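Local coordinates for protein exopolygalacturonate lyase (PDB 5A29) that probably cleaves pectate (polygalacturonate) chains by beta-elimination, as a manganese-binding lyase of polysaccharide lyase family 2, at residues Q50-P55 / D139-E144; L57-N62 / A85-F90; A79-F84 / H133-L138; L127-G132 / G197-N202; G547-E552 / A559-E564. One frame throughout, in Å; residues are numbered along the deposited sequence.

Read together, the five contacts illustrate how chemistry follows place in a fold. Interaction 1 lies at the surface and relies on van der Waals packing, whereas interactions 2, 3 and 5 are buried and held by hydrogen bonds; interaction 4 is partly buried, with a single tyrosine bond. Interactions 1 and 3 reach the same antiparallel sheet, in which strands 135-137 and 143-144 are neighbours. Interactions 2 and 3 meet where Asp59 OD1 accepts a hydrogen bond from the backbone N of Asn83. Interactions 3, 4 and 5 converge on the manganese site: His133 belongs to interaction 3, residues 197-202 of interaction 4 follow His196, and His550 of interaction 5 holds His133 through its carbonyl.

Interaction 1 (Q50-P55 / D139-E144); sequences QIKTTP and DTLELE
Ile51 lies against Asp139, and Thr54 against Leu141, where the loop after helix 27-46 passes the turn of a beta-hairpin, the link between strands 135-137 and 143-144. What joins the two segments at this surface site is van der Waals packing.

The apolar part centres on Leu141. Its CG stands anti to the carbonyl carbon (chi1 -45°), which sends both methyls toward residues 52-54. Leu141 CD2 and Thr54 CG2 meet tip to tip at 3.9 Å. The lysine chain, bent at chi2 and chi3, passes the leucine at about a right angle, with Lys52 CD 4.1 Å from Leu141 CD1. Tyr116 of helix 105-120 also touches both Thr54 and Leu141.

Mixed contacts gather at Asp139. Ile51 CG1 slants past the carboxylate, 3.7 Å from Asp139 OD1. That group finds its polar partners elsewhere, OD1 with Ser49 OG and OD2 with Thr80 OG1, so its rotation is fixed from outside the contact. Thr54 OG1 likewise pairs with Leu56 N.

Within the hairpin turn, Thr140 OG1 donates to Glu142 OE1 at 2.6 Å, from above the carboxylate plane. Lys52 CB rests against the other backbone, 3.4 Å from Asp139 O.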
# COMPACT_ATOMS: atom_id res chain seq x y z
N GLN A 50 30.49 -0.64 -2.91
CA GLN A 50 31.91 -0.50 -3.35
C GLN A 50 32.64 -1.84 -3.22
O GLN A 50 33.74 -2.00 -3.77
CB GLN A 50 32.61 0.53 -2.47
CG GLN A 50 31.99 1.92 -2.56
CD GLN A 50 32.87 3.01 -1.94
OE1 GLN A 50 33.32 2.93 -0.79
NE2 GLN A 50 33.12 4.04 -2.71
N ILE A 51 32.03 -2.80 -2.49
CA ILE A 51 32.64 -4.10 -2.21
C ILE A 51 32.49 -4.96 -3.44
O ILE A 51 33.43 -5.60 -3.86
CB ILE A 51 32.00 -4.82 -0.99
CG1 ILE A 51 31.94 -3.94 0.27
CG2 ILE A 51 32.64 -6.20 -0.73
CD1 ILE A 51 33.25 -3.47 0.83
N LYS A 52 31.31 -4.96 -4.04
CA LYS A 52 31.07 -5.70 -5.30
C LYS A 52 30.09 -4.94 -6.14
O LYS A 52 28.92 -4.81 -5.78
CB LYS A 52 30.51 -7.10 -5.01
CG LYS A 52 29.98 -7.78 -6.25
CD LYS A 52 30.34 -9.24 -6.31
CE LYS A 52 30.56 -9.61 -7.77
NZ LYS A 52 31.13 -10.97 -7.94
N THR A 53 30.50 -4.45 -7.29
CA THR A 53 29.62 -3.47 -7.92
C THR A 53 28.79 -4.22 -8.94
O THR A 53 29.32 -5.03 -9.69
CB THR A 53 30.40 -2.28 -8.50
OG1 THR A 53 31.62 -2.79 -9.05
CG2 THR A 53 30.71 -1.21 -7.40
N THR A 54 27.48 -4.02 -8.88
CA THR A 54 26.51 -4.71 -9.77
C THR A 54 25.43 -3.62 -10.00
O THR A 54 25.48 -2.58 -9.36
CB THR A 54 25.78 -5.94 -9.11
OG1 THR A 54 25.00 -5.52 -7.96
CG2 THR A 54 26.76 -7.02 -8.59
N PRO A 55 24.46 -3.88 -10.89
CA PRO A 55 23.35 -2.92 -10.97
C PRO A 55 22.43 -2.85 -9.73
O PRO A 55 21.61 -1.93 -9.67
CB PRO A 55 22.58 -3.39 -12.17
CG PRO A 55 23.60 -4.10 -13.02
CD PRO A 55 24.46 -4.82 -12.02
N ASP A 139 26.49 -6.57 -0.91
CA ASP A 139 27.96 -6.74 -1.00
C ASP A 139 28.37 -8.15 -1.40
O ASP A 139 29.41 -8.32 -2.01
CB ASP A 139 28.60 -6.43 0.32
CG ASP A 139 28.35 -5.02 0.77
OD1 ASP A 139 28.24 -4.12 -0.09
OD2 ASP A 139 28.21 -4.81 1.99
N THR A 140 27.61 -9.17 -1.01
CA THR A 140 28.04 -10.56 -1.31
C THR A 140 27.16 -11.25 -2.33
O THR A 140 27.57 -12.23 -2.93
CB THR A 140 28.14 -11.45 -0.06
OG1 THR A 140 26.85 -11.58 0.53
CG2 THR A 140 29.11 -10.92 0.96
N LEU A 141 25.97 -10.69 -2.60
CA LEU A 141 24.95 -11.30 -3.49
C LEU A 141 24.35 -12.61 -2.95
O LEU A 141 23.59 -13.26 -3.64
CB LEU A 141 25.41 -11.48 -4.93
CG LEU A 141 26.14 -10.28 -5.55
CD1 LEU A 141 26.51 -10.69 -6.95
CD2 LEU A 141 25.28 -9.01 -5.56
N GLU A 142 24.64 -12.95 -1.71
CA GLU A 142 24.00 -14.08 -1.05
C GLU A 142 22.56 -13.68 -0.69
O GLU A 142 22.30 -12.48 -0.42
CB GLU A 142 24.76 -14.39 0.23
CG GLU A 142 26.16 -14.97 -0.04
CD GLU A 142 27.07 -14.84 1.16
OE1 GLU A 142 27.00 -13.81 1.90
OE2 GLU A 142 27.88 -15.77 1.37
N LEU A 143 21.64 -14.65 -0.63
CA LEU A 143 20.30 -14.41 -0.05
C LEU A 143 20.36 -14.22 1.43
O LEU A 143 21.17 -14.87 2.11
CB LEU A 143 19.35 -15.56 -0.36
CG LEU A 143 19.33 -15.83 -1.85
CD1 LEU A 143 18.36 -16.98 -2.08
CD2 LEU A 143 19.00 -14.59 -2.69
N GLU A 144 19.50 -13.33 1.95
CA GLU A 144 19.42 -13.12 3.37
C GLU A 144 18.03 -13.43 3.87
O GLU A 144 17.06 -13.17 3.16
CB GLU A 144 19.79 -11.65 3.73
CG GLU A 144 21.24 -11.29 3.34
CD GLU A 144 22.27 -11.90 4.30
OE1 GLU A 144 21.91 -12.26 5.47
OE2 GLU A 144 23.45 -11.96 3.90

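Interaction 2 (L57-N62 / A85-F90); sequences LADGIN and ANQQNF
Gln87 inserts its side chain between Leu57 and Asp59 and ties both to the start of a helix. From CB, which points toward residues 57-62, the chain runs straight (chi2 175°). CG passes 4.1 Å from Asp59 OD1, and at CD the amide divides. Gln87 OE1 accepts from a water that accepts from Leu57 N. Gln87 NE2 makes two direct bonds. One, to Asp59 OD1 at 3.0 Å, lies in the amide plane, though the carboxylate is turned 81° from that amide. The other, to Leu57 O at 2.9 Å, is more bent and arrives from above the carbonyl plane; Leu57 O is also hydrogen-bonded to Ser82 OG.

Asp59 is gripped at both oxygens: Asn86 ND2 donates to Asp59 OD2 at 2.7 Å, and OD1 also accepts a hydrogen bond from the backbone N of Asn83. A second water donates to both Asp59 O and Asn86 O. Beside this network Leu57 CD1 packs on Phe90 CE2 at 3.7 Å, the side chains crossing at about a right angle.

The result is an amide-carboxylate network at a helix N terminus: Gln87 stands at the N-cap position of helix 88-101, its amide turned to the chain leading into strand 60-62.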
# COMPACT_ATOMS: atom_id res chain seq x y z
N LEU A 57 20.64 -2.05 -6.18
CA LEU A 57 20.60 -0.84 -5.37
C LEU A 57 20.38 -1.19 -3.92
O LEU A 57 19.65 -2.13 -3.61
CB LEU A 57 19.44 0.06 -5.83
CG LEU A 57 19.65 0.90 -7.08
CD1 LEU A 57 18.35 1.60 -7.39
CD2 LEU A 57 20.70 1.98 -6.84
N ALA A 58 20.94 -0.36 -3.05
CA ALA A 58 20.65 -0.37 -1.65
C ALA A 58 19.17 0.03 -1.45
O ALA A 58 18.66 0.89 -2.15
CB ALA A 58 21.57 0.62 -0.93
N ASP A 59 18.51 -0.53 -0.45
CA ASP A 59 17.19 0.01 -0.04
C ASP A 59 17.25 1.39 0.59
O ASP A 59 16.25 2.12 0.59
CB ASP A 59 16.64 -0.84 1.09
CG ASP A 59 15.94 -2.06 0.59
OD1 ASP A 59 16.26 -2.48 -0.53
OD2 ASP A 59 15.04 -2.58 1.35
N GLY A 60 18.36 1.72 1.26
CA GLY A 60 18.39 2.93 2.07
C GLY A 60 19.86 3.41 2.17
O GLY A 60 20.77 2.61 1.97
N ILE A 61 20.03 4.70 2.47
CA ILE A 61 21.37 5.32 2.57
C ILE A 61 21.49 6.04 3.85
O ILE A 61 20.59 6.78 4.25
CB ILE A 61 21.57 6.35 1.43
CG1 ILE A 61 21.36 5.69 0.07
CG2 ILE A 61 22.91 7.06 1.55
CD1 ILE A 61 22.43 4.71 -0.28
N ASN A 62 22.62 5.82 4.57
CA ASN A 62 22.88 6.57 5.79
C ASN A 62 23.26 8.02 5.39
O ASN A 62 24.18 8.18 4.58
CB ASN A 62 24.09 5.89 6.54
CG ASN A 62 24.50 6.61 7.82
OD1 ASN A 62 24.81 7.79 7.78
ND2 ASN A 62 24.50 5.88 8.97
N ALA A 85 11.60 -5.43 -3.53
CA ALA A 85 10.18 -5.12 -3.19
C ALA A 85 10.03 -3.69 -2.55
O ALA A 85 8.93 -3.13 -2.52
CB ALA A 85 9.64 -6.18 -2.23
N ASN A 86 11.14 -3.15 -2.03
CA ASN A 86 11.17 -1.82 -1.38
C ASN A 86 11.72 -0.72 -2.34
O ASN A 86 12.22 0.32 -1.86
CB ASN A 86 12.11 -1.88 -0.13
CG ASN A 86 11.60 -2.85 0.94
OD1 ASN A 86 10.47 -3.34 0.85
ND2 ASN A 86 12.42 -3.15 1.94
N GLN A 87 11.79 -1.00 -3.64
CA GLN A 87 12.43 -0.09 -4.60
C GLN A 87 11.52 0.16 -5.76
O GLN A 87 11.90 0.82 -6.72
CB GLN A 87 13.72 -0.70 -5.13
CG GLN A 87 14.69 -0.97 -3.95
CD GLN A 87 15.95 -1.69 -4.41
OE1 GLN A 87 16.19 -1.88 -5.61
NE2 GLN A 87 16.74 -2.14 -3.46
N GLN A 88 10.26 -0.31 -5.69
CA GLN A 88 9.37 -0.14 -6.85
C GLN A 88 9.05 1.33 -7.11
O GLN A 88 8.81 1.73 -8.27
CB GLN A 88 8.07 -0.99 -6.68
CG GLN A 88 8.39 -2.49 -6.41
CD GLN A 88 8.95 -3.14 -7.66
OE1 GLN A 88 8.31 -3.11 -8.70
NE2 GLN A 88 10.20 -3.65 -7.61
N ASN A 89 8.95 2.12 -6.04
CA ASN A 89 8.67 3.54 -6.24
C ASN A 89 9.85 4.30 -6.84
O ASN A 89 9.65 5.29 -7.50
CB ASN A 89 8.18 4.21 -5.00
CG ASN A 89 6.86 3.69 -4.62
OD1 ASN A 89 5.92 3.68 -5.44
ND2 ASN A 89 6.73 3.31 -3.33
N PHE A 90 11.05 3.82 -6.57
CA PHE A 90 12.22 4.38 -7.27
C PHE A 90 12.25 4.06 -8.75
O PHE A 90 12.58 4.93 -9.56
CB PHE A 90 13.53 3.96 -6.56
CG PHE A 90 14.75 4.68 -7.09
CD1 PHE A 90 14.94 6.05 -6.77
CD2 PHE A 90 15.63 4.06 -7.98
CE1 PHE A 90 16.05 6.74 -7.29
CE2 PHE A 90 16.73 4.73 -8.48
CZ PHE A 90 16.93 6.08 -8.16
O HOH W 1 18.20 -3.49 -6.54
O HOH W 2 13.68 1.31 0.40

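Interaction 3 (A79-F84 / H133-L138); sequences ATISNF and HRFVNL. With MN (manganese (II) ion), chain C.
Two inner strands of a four-stranded antiparallel sheet, 78-82 and 135-137, pair here, and the second strand leads back to a manganese ligand. Ser82 and Val136 form a hydrogen-bonded pair, joined by Ser82 N to Val136 O and Val136 N to Ser82 O, both 2.9 Å; Ile81 and Asn137 form the neighbouring non-hydrogen-bonded pair. A third bond, Leu138 N to Thr80 O, is nearly straight at 170° and carries the pairing past the strand's end.

Phe135 holds its CG between its own backbone N and carbonyl carbon (chi1 67°), and this brings one ring face against Ile81, whose CG1 makes a CH-pi contact 4.2 Å from the ring centroid. Ala79 CB comes to the ring's edge. Leu138 CB packs on Thr80 CG2 at 3.6 Å, and Leu138 CD1 on Ser82 CB. A water accepts from Thr80 N and donates to Asn137 OD1, while Asn137 ND2 is hydrogen-bonded to Glu144 OE2.

At the far end, His133 ND1 is hydrogen-bonded to the carbonyl of His550, which orients the imidazole, and His133 NE2 binds the manganese ion at 2.1 Å beside Glu154 and His196.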
# COMPACT_ATOMS: atom_id res chain seq x y z
N ALA A 79 24.44 -7.26 7.28
CA ALA A 79 24.29 -7.48 5.85
C ALA A 79 23.66 -6.22 5.22
O ALA A 79 22.62 -5.75 5.66
CB ALA A 79 23.46 -8.72 5.54
N THR A 80 24.33 -5.71 4.21
CA THR A 80 23.83 -4.55 3.49
C THR A 80 22.59 -4.96 2.70
O THR A 80 22.65 -5.91 1.92
CB THR A 80 24.92 -4.04 2.52
OG1 THR A 80 26.06 -3.67 3.32
CG2 THR A 80 24.42 -2.77 1.83
N ILE A 81 21.51 -4.18 2.83
CA ILE A 81 20.17 -4.62 2.31
C ILE A 81 19.96 -4.20 0.87
O ILE A 81 20.07 -3.00 0.55
CB ILE A 81 19.03 -4.02 3.17
CG1 ILE A 81 19.20 -4.49 4.60
CG2 ILE A 81 17.64 -4.42 2.58
CD1 ILE A 81 18.53 -3.63 5.64
N SER A 82 19.69 -5.15 -0.02
CA SER A 82 19.04 -4.85 -1.30
C SER A 82 17.70 -5.66 -1.43
O SER A 82 17.71 -6.87 -1.72
CB SER A 82 19.98 -5.23 -2.42
OG SER A 82 19.43 -4.94 -3.70
N ASN A 83 16.56 -4.98 -1.29
CA ASN A 83 15.24 -5.66 -1.33
C ASN A 83 14.44 -4.99 -2.42
O ASN A 83 13.94 -3.90 -2.23
CB ASN A 83 14.58 -5.52 0.05
CG ASN A 83 13.34 -6.41 0.19
OD1 ASN A 83 12.67 -6.69 -0.79
ND2 ASN A 83 13.04 -6.82 1.38
N PHE A 84 14.34 -5.64 -3.58
CA PHE A 84 13.72 -5.11 -4.76
C PHE A 84 12.25 -4.78 -4.52
O PHE A 84 11.74 -3.85 -5.19
CB PHE A 84 13.89 -6.10 -5.94
CG PHE A 84 13.55 -5.56 -7.30
CD1 PHE A 84 14.15 -4.39 -7.80
CD2 PHE A 84 12.66 -6.24 -8.12
CE1 PHE A 84 13.90 -3.92 -9.08
CE2 PHE A 84 12.36 -5.78 -9.39
CZ PHE A 84 13.01 -4.61 -9.90
N HIS A 133 10.43 -10.91 4.28
CA HIS A 133 11.28 -11.90 5.04
C HIS A 133 12.35 -12.44 4.13
O HIS A 133 12.91 -13.51 4.41
CB HIS A 133 10.44 -13.10 5.52
CG HIS A 133 9.42 -12.79 6.57
ND1 HIS A 133 9.68 -12.06 7.71
CD2 HIS A 133 8.12 -13.14 6.66
CE1 HIS A 133 8.59 -11.98 8.45
NE2 HIS A 133 7.62 -12.64 7.83
N ARG A 134 12.66 -11.73 3.03
CA ARG A 134 13.78 -12.17 2.20
C ARG A 134 14.41 -10.98 1.44
O ARG A 134 13.70 -10.20 0.83
CB ARG A 134 13.35 -13.18 1.11
CG ARG A 134 14.47 -14.17 0.72
CD ARG A 134 14.60 -15.20 1.85
NE ARG A 134 15.84 -16.00 1.86
CZ ARG A 134 16.02 -17.04 1.08
NH1 ARG A 134 15.08 -17.34 0.18
NH2 ARG A 134 17.13 -17.77 1.17
N PHE A 135 15.74 -10.93 1.35
CA PHE A 135 16.37 -9.90 0.52
C PHE A 135 17.76 -10.36 0.06
O PHE A 135 18.23 -11.42 0.47
CB PHE A 135 16.42 -8.54 1.28
CG PHE A 135 17.34 -8.52 2.50
CD1 PHE A 135 18.71 -8.24 2.37
CD2 PHE A 135 16.83 -8.74 3.77
CE1 PHE A 135 19.56 -8.17 3.48
CE2 PHE A 135 17.68 -8.69 4.90
CZ PHE A 135 19.04 -8.41 4.76
N VAL A 136 18.42 -9.55 -0.77
CA VAL A 136 19.75 -9.89 -1.31
C VAL A 136 20.84 -9.07 -0.57
O VAL A 136 20.66 -7.87 -0.33
CB VAL A 136 19.79 -9.63 -2.80
CG1 VAL A 136 21.17 -10.05 -3.39
CG2 VAL A 136 18.72 -10.47 -3.51
N ASN A 137 21.91 -9.73 -0.09
CA ASN A 137 23.08 -9.05 0.47
C ASN A 137 23.73 -8.21 -0.64
O ASN A 137 24.20 -8.76 -1.66
CB ASN A 137 24.10 -10.07 1.05
CG ASN A 137 25.18 -9.40 1.91
OD1 ASN A 137 25.83 -8.43 1.47
ND2 ASN A 137 25.32 -9.84 3.15
N LEU A 138 23.74 -6.86 -0.51
CA LEU A 138 24.21 -6.01 -1.64
C LEU A 138 25.75 -6.23 -1.95
O LEU A 138 26.21 -6.13 -3.11
CB LEU A 138 23.98 -4.50 -1.30
CG LEU A 138 24.26 -3.51 -2.45
CD1 LEU A 138 23.23 -3.52 -3.56
CD2 LEU A 138 24.33 -2.08 -1.88
MN MN C . 5.55 -12.59 8.28
O HOH W 3 26.97 -6.86 3.53
O HOH W 4 5.80 -10.42 8.89

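Interaction 4 (L127-G132 / G197-N202); sequences LFYWGG and GSYSKN
Tyr199 is the tight part of this contact, its ring laid against Leu127 and Tyr129 and its hydroxyl anchored on the backbone. With CG swung beside its backbone N (chi1 -69°), the ring crosses to the loop 127-132, where Tyr199 OH donates to Phe128 O at 2.8 Å. That carbonyl oxygen lies near the plane of the tyrosine ring, at its edge. One face of the ring takes Tyr129 CD1, which sits 3.5 Å from Tyr199 CE1. The two rings are neither parallel nor perpendicular: their planes are 44° apart and their centroids 4.9 Å. Leu127 CB approaches Tyr199 CE1 obliquely at 3.7 Å, and Leu127 CD1 reaches on to Ser198 O at 3.5 Å.

Around the tyrosine the backbone is shaped by a type I beta turn from Ser198 to Lys201, with an ST turn at its start, Ser198 OG accepting from Ser200 N at 2.9 Å. Two residues before this turn comes His196, a manganese ligand, and on the other loop Gly132 precedes the ligand His133, so the contact joins two loops that both lead to the metal site.

The outer side is looser. Ser198 contributes little beyond its carbonyl, its CB pointing away from the other loop, and beyond it Ser200, Lys201 and Asn202 lie at the protein surface. Tyr129 and Tyr199 are partly exposed, and Arg134 packs with NH1 against both rings.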
# COMPACT_ATOMS: atom_id res chain seq x y z
N LEU A 127 9.05 -17.31 -7.99
CA LEU A 127 8.97 -16.27 -6.94
C LEU A 127 10.28 -15.45 -6.87
O LEU A 127 11.38 -16.01 -6.81
CB LEU A 127 8.70 -16.87 -5.56
CG LEU A 127 7.29 -17.49 -5.33
CD1 LEU A 127 7.22 -18.14 -3.96
CD2 LEU A 127 6.21 -16.43 -5.57
N PHE A 128 10.15 -14.13 -6.77
CA PHE A 128 11.33 -13.29 -6.56
C PHE A 128 11.86 -13.46 -5.18
O PHE A 128 11.09 -13.51 -4.15
CB PHE A 128 10.98 -11.77 -6.77
CG PHE A 128 10.50 -11.42 -8.14
CD1 PHE A 128 10.52 -12.34 -9.18
CD2 PHE A 128 10.08 -10.11 -8.42
CE1 PHE A 128 10.08 -12.00 -10.45
CE2 PHE A 128 9.64 -9.75 -9.69
CZ PHE A 128 9.65 -10.70 -10.72
N TYR A 129 13.18 -13.31 -5.05
CA TYR A 129 13.78 -13.14 -3.72
C TYR A 129 13.70 -11.70 -3.22
O TYR A 129 14.64 -10.91 -3.41
CB TYR A 129 15.24 -13.60 -3.67
CG TYR A 129 15.41 -15.11 -4.01
CD1 TYR A 129 14.79 -16.08 -3.22
CD2 TYR A 129 16.20 -15.53 -5.10
CE1 TYR A 129 14.94 -17.45 -3.51
CE2 TYR A 129 16.35 -16.91 -5.41
CZ TYR A 129 15.73 -17.84 -4.59
OH TYR A 129 15.85 -19.20 -4.81
N TRP A 130 12.64 -11.38 -2.49
CA TRP A 130 12.35 -10.00 -2.05
C TRP A 130 11.24 -10.08 -1.00
O TRP A 130 10.81 -11.19 -0.60
CB TRP A 130 11.93 -9.12 -3.26
CG TRP A 130 10.55 -9.45 -3.83
CD1 TRP A 130 9.72 -10.50 -3.47
CD2 TRP A 130 9.87 -8.75 -4.86
NE1 TRP A 130 8.54 -10.42 -4.18
CE2 TRP A 130 8.62 -9.41 -5.08
CE3 TRP A 130 10.17 -7.61 -5.63
CZ2 TRP A 130 7.70 -8.96 -6.01
CZ3 TRP A 130 9.26 -7.20 -6.58
CH2 TRP A 130 8.03 -7.86 -6.75
N GLY A 131 10.81 -8.92 -0.49
CA GLY A 131 9.62 -8.87 0.36
C GLY A 131 9.96 -8.85 1.83
O GLY A 131 11.09 -8.53 2.25
N GLY A 132 8.95 -9.14 2.64
CA GLY A 132 9.03 -8.92 4.09
C GLY A 132 10.05 -9.77 4.84
O GLY A 132 10.47 -9.39 5.95
N GLY A 197 4.89 -17.35 1.72
CA GLY A 197 4.91 -18.21 0.54
C GLY A 197 6.20 -19.02 0.45
O GLY A 197 7.34 -18.49 0.75
N SER A 198 6.07 -20.30 0.09
CA SER A 198 7.27 -21.15 0.14
C SER A 198 8.09 -21.06 -1.15
O SER A 198 7.54 -21.19 -2.25
CB SER A 198 6.89 -22.65 0.33
OG SER A 198 8.12 -23.36 0.25
N TYR A 199 9.41 -20.86 -1.02
CA TYR A 199 10.29 -20.95 -2.20
C TYR A 199 10.43 -22.43 -2.74
O TYR A 199 10.99 -22.62 -3.80
CB TYR A 199 11.68 -20.30 -1.98
CG TYR A 199 11.60 -18.77 -1.87
CD1 TYR A 199 11.36 -17.98 -3.01
CD2 TYR A 199 11.69 -18.15 -0.63
CE1 TYR A 199 11.30 -16.58 -2.93
CE2 TYR A 199 11.60 -16.75 -0.53
CZ TYR A 199 11.38 -15.99 -1.66
OH TYR A 199 11.24 -14.62 -1.56
N SER A 200 9.86 -23.40 -2.02
CA SER A 200 9.83 -24.82 -2.48
C SER A 200 8.51 -25.22 -3.10
O SER A 200 8.33 -26.38 -3.39
CB SER A 200 10.00 -25.75 -1.29
OG SER A 200 11.16 -25.43 -0.58
N LYS A 201 7.53 -24.32 -3.21
CA LYS A 201 6.23 -24.70 -3.75
C LYS A 201 6.45 -24.92 -5.23
O LYS A 201 7.15 -24.12 -5.84
CB LYS A 201 5.22 -23.56 -3.49
CG LYS A 201 3.86 -23.79 -4.10
CD LYS A 201 2.98 -24.51 -3.08
CE LYS A 201 1.68 -24.99 -3.74
NZ LYS A 201 1.06 -25.96 -2.79
N ASN A 202 5.89 -25.99 -5.83
CA ASN A 202 6.02 -26.14 -7.30
C ASN A 202 5.22 -25.16 -8.16
O ASN A 202 4.07 -24.90 -7.91
CB ASN A 202 5.68 -27.58 -7.73
CG ASN A 202 6.62 -28.58 -7.09
OD1 ASN A 202 7.68 -28.89 -7.62
ND2 ASN A 202 6.29 -28.99 -5.88

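Interaction 5 (G547-E552 / A559-E564); sequences GYIHGE and AYDTNE
His550 and Tyr560 form an offset (parallel-displaced) stack on an antiparallel beta pairing that runs straight into helix 561-564. The ring planes are parallel and the centroids 4.1 Å apart. Because of the shift, Tyr560 OH lies over the middle of the imidazole, while His550 CD2 sits off-centre over the phenol face, 3.5 Å from Tyr560 CZ. His550 NE2 is held from outside by Asn558 OD1, and the ring also meets that of the manganese ligand His133.

Tyr548 completes an aromatic cluster. It points the same way as Tyr560, side by side, but the ring pair is oblique, with planes 60° apart. Tyr548 CD2 lies at the edge of the Tyr560 ring, 3.7 Å from Tyr560 CD2. Its hydroxyl bonds to OE2 of Glu154, making Tyr548 a second-shell residue of the metal site.

The polar part of the contact centres on Asp561. A chi1 of 64° tucks its carboxylate over its own main chain and turns it toward Ile549, whose side chain it crosses at about a right angle. Asp561 OD1 accepts from Ile549 N at 2.8 Å, the donor lying above the carboxylate plane, and Asp561 N returns a bond to Ile549 O. OD2 accepts from a water. Next to the non-hydrogen-bonded pair His550-Tyr560, Gly551 and Ala559 form a hydrogen-bonded pair, Gly551 N to Ala559 O at 3.0 Å and Ala559 N to Gly551 O at 2.9 Å.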
# COMPACT_ATOMS: atom_id res chain seq x y z
N GLY A 547 6.85 -1.08 1.26
CA GLY A 547 7.53 -2.31 1.69
C GLY A 547 8.13 -2.15 3.08
O GLY A 547 8.02 -1.07 3.69
N TYR A 548 8.66 -3.26 3.64
CA TYR A 548 9.25 -3.28 4.99
C TYR A 548 10.00 -4.64 5.04
O TYR A 548 9.87 -5.49 4.10
CB TYR A 548 8.22 -3.19 6.15
CG TYR A 548 7.28 -4.37 6.12
CD1 TYR A 548 6.14 -4.34 5.30
CD2 TYR A 548 7.60 -5.60 6.78
CE1 TYR A 548 5.29 -5.43 5.18
CE2 TYR A 548 6.78 -6.73 6.63
CZ TYR A 548 5.61 -6.63 5.84
OH TYR A 548 4.73 -7.71 5.72
N ILE A 549 10.84 -4.80 6.08
CA ILE A 549 11.55 -6.06 6.32
C ILE A 549 11.30 -6.37 7.78
O ILE A 549 11.38 -5.48 8.63
CB ILE A 549 13.08 -5.94 6.02
CG1 ILE A 549 13.23 -5.44 4.58
CG2 ILE A 549 13.82 -7.30 6.22
CD1 ILE A 549 14.67 -5.28 4.10
N HIS A 550 11.00 -7.64 8.07
CA HIS A 550 10.62 -8.04 9.39
C HIS A 550 11.47 -9.28 9.79
O HIS A 550 11.51 -10.27 9.05
CB HIS A 550 9.15 -8.45 9.36
CG HIS A 550 8.59 -8.78 10.71
ND1 HIS A 550 7.58 -9.71 10.89
CD2 HIS A 550 8.93 -8.33 11.94
CE1 HIS A 550 7.32 -9.81 12.18
NE2 HIS A 550 8.11 -8.98 12.84
N GLY A 551 12.11 -9.21 10.94
CA GLY A 551 12.87 -10.38 11.47
C GLY A 551 13.49 -9.98 12.79
O GLY A 551 12.95 -9.12 13.51
N GLU A 552 14.62 -10.62 13.13
CA GLU A 552 15.31 -10.29 14.40
C GLU A 552 16.44 -9.29 14.08
O GLU A 552 17.29 -9.55 13.23
CB GLU A 552 15.94 -11.56 15.06
CG GLU A 552 14.93 -12.63 15.52
CD GLU A 552 14.49 -13.62 14.41
OE1 GLU A 552 15.31 -14.05 13.53
OE2 GLU A 552 13.29 -13.99 14.42
N ALA A 559 11.21 -7.30 14.95
CA ALA A 559 11.65 -5.95 14.56
C ALA A 559 11.36 -5.66 13.10
O ALA A 559 11.52 -6.52 12.25
CB ALA A 559 13.15 -5.79 14.81
N TYR A 560 11.06 -4.39 12.81
CA TYR A 560 10.89 -3.96 11.39
C TYR A 560 12.00 -2.92 11.06
O TYR A 560 12.26 -2.02 11.88
CB TYR A 560 9.53 -3.22 11.24
CG TYR A 560 8.37 -4.14 11.47
CD1 TYR A 560 7.91 -4.42 12.77
CD2 TYR A 560 7.80 -4.84 10.40
CE1 TYR A 560 6.89 -5.36 12.97
CE2 TYR A 560 6.75 -5.74 10.60
CZ TYR A 560 6.31 -6.00 11.88
OH TYR A 560 5.28 -6.91 12.03
N ASP A 561 12.52 -2.99 9.84
CA ASP A 561 13.45 -1.94 9.35
C ASP A 561 12.87 -0.50 9.43
O ASP A 561 13.59 0.48 9.77
CB ASP A 561 13.94 -2.23 7.94
CG ASP A 561 12.80 -2.23 6.88
OD1 ASP A 561 11.64 -2.36 7.26
OD2 ASP A 561 13.08 -2.13 5.65
N THR A 562 11.56 -0.41 9.25
CA THR A 562 10.80 0.82 9.42
C THR A 562 11.17 1.55 10.68
O THR A 562 11.30 2.75 10.68
CB THR A 562 9.28 0.46 9.49
OG1 THR A 562 9.03 -0.48 8.42
CG2 THR A 562 8.42 1.66 9.22
N ASN A 563 11.33 0.81 11.78
CA ASN A 563 11.69 1.43 13.02
C ASN A 563 13.20 1.34 13.25
O ASN A 563 13.84 2.35 13.49
CB ASN A 563 11.00 0.73 14.17
CG ASN A 563 11.28 1.41 15.48
OD1 ASN A 563 10.89 2.56 15.69
ND2 ASN A 563 12.01 0.71 16.35
N GLU A 564 13.76 0.13 13.15
CA GLU A 564 15.16 -0.13 13.59
C GLU A 564 16.15 0.60 12.70
O GLU A 564 17.28 0.88 13.15
CB GLU A 564 15.50 -1.64 13.55
CG GLU A 564 14.59 -2.46 14.51
CD GLU A 564 14.43 -1.84 15.90
OE1 GLU A 564 15.45 -1.63 16.59
OE2 GLU A 564 13.31 -1.52 16.32
O HOH W 5 11.40 -0.59 4.29
O HOH W 6 9.64 0.50 6.15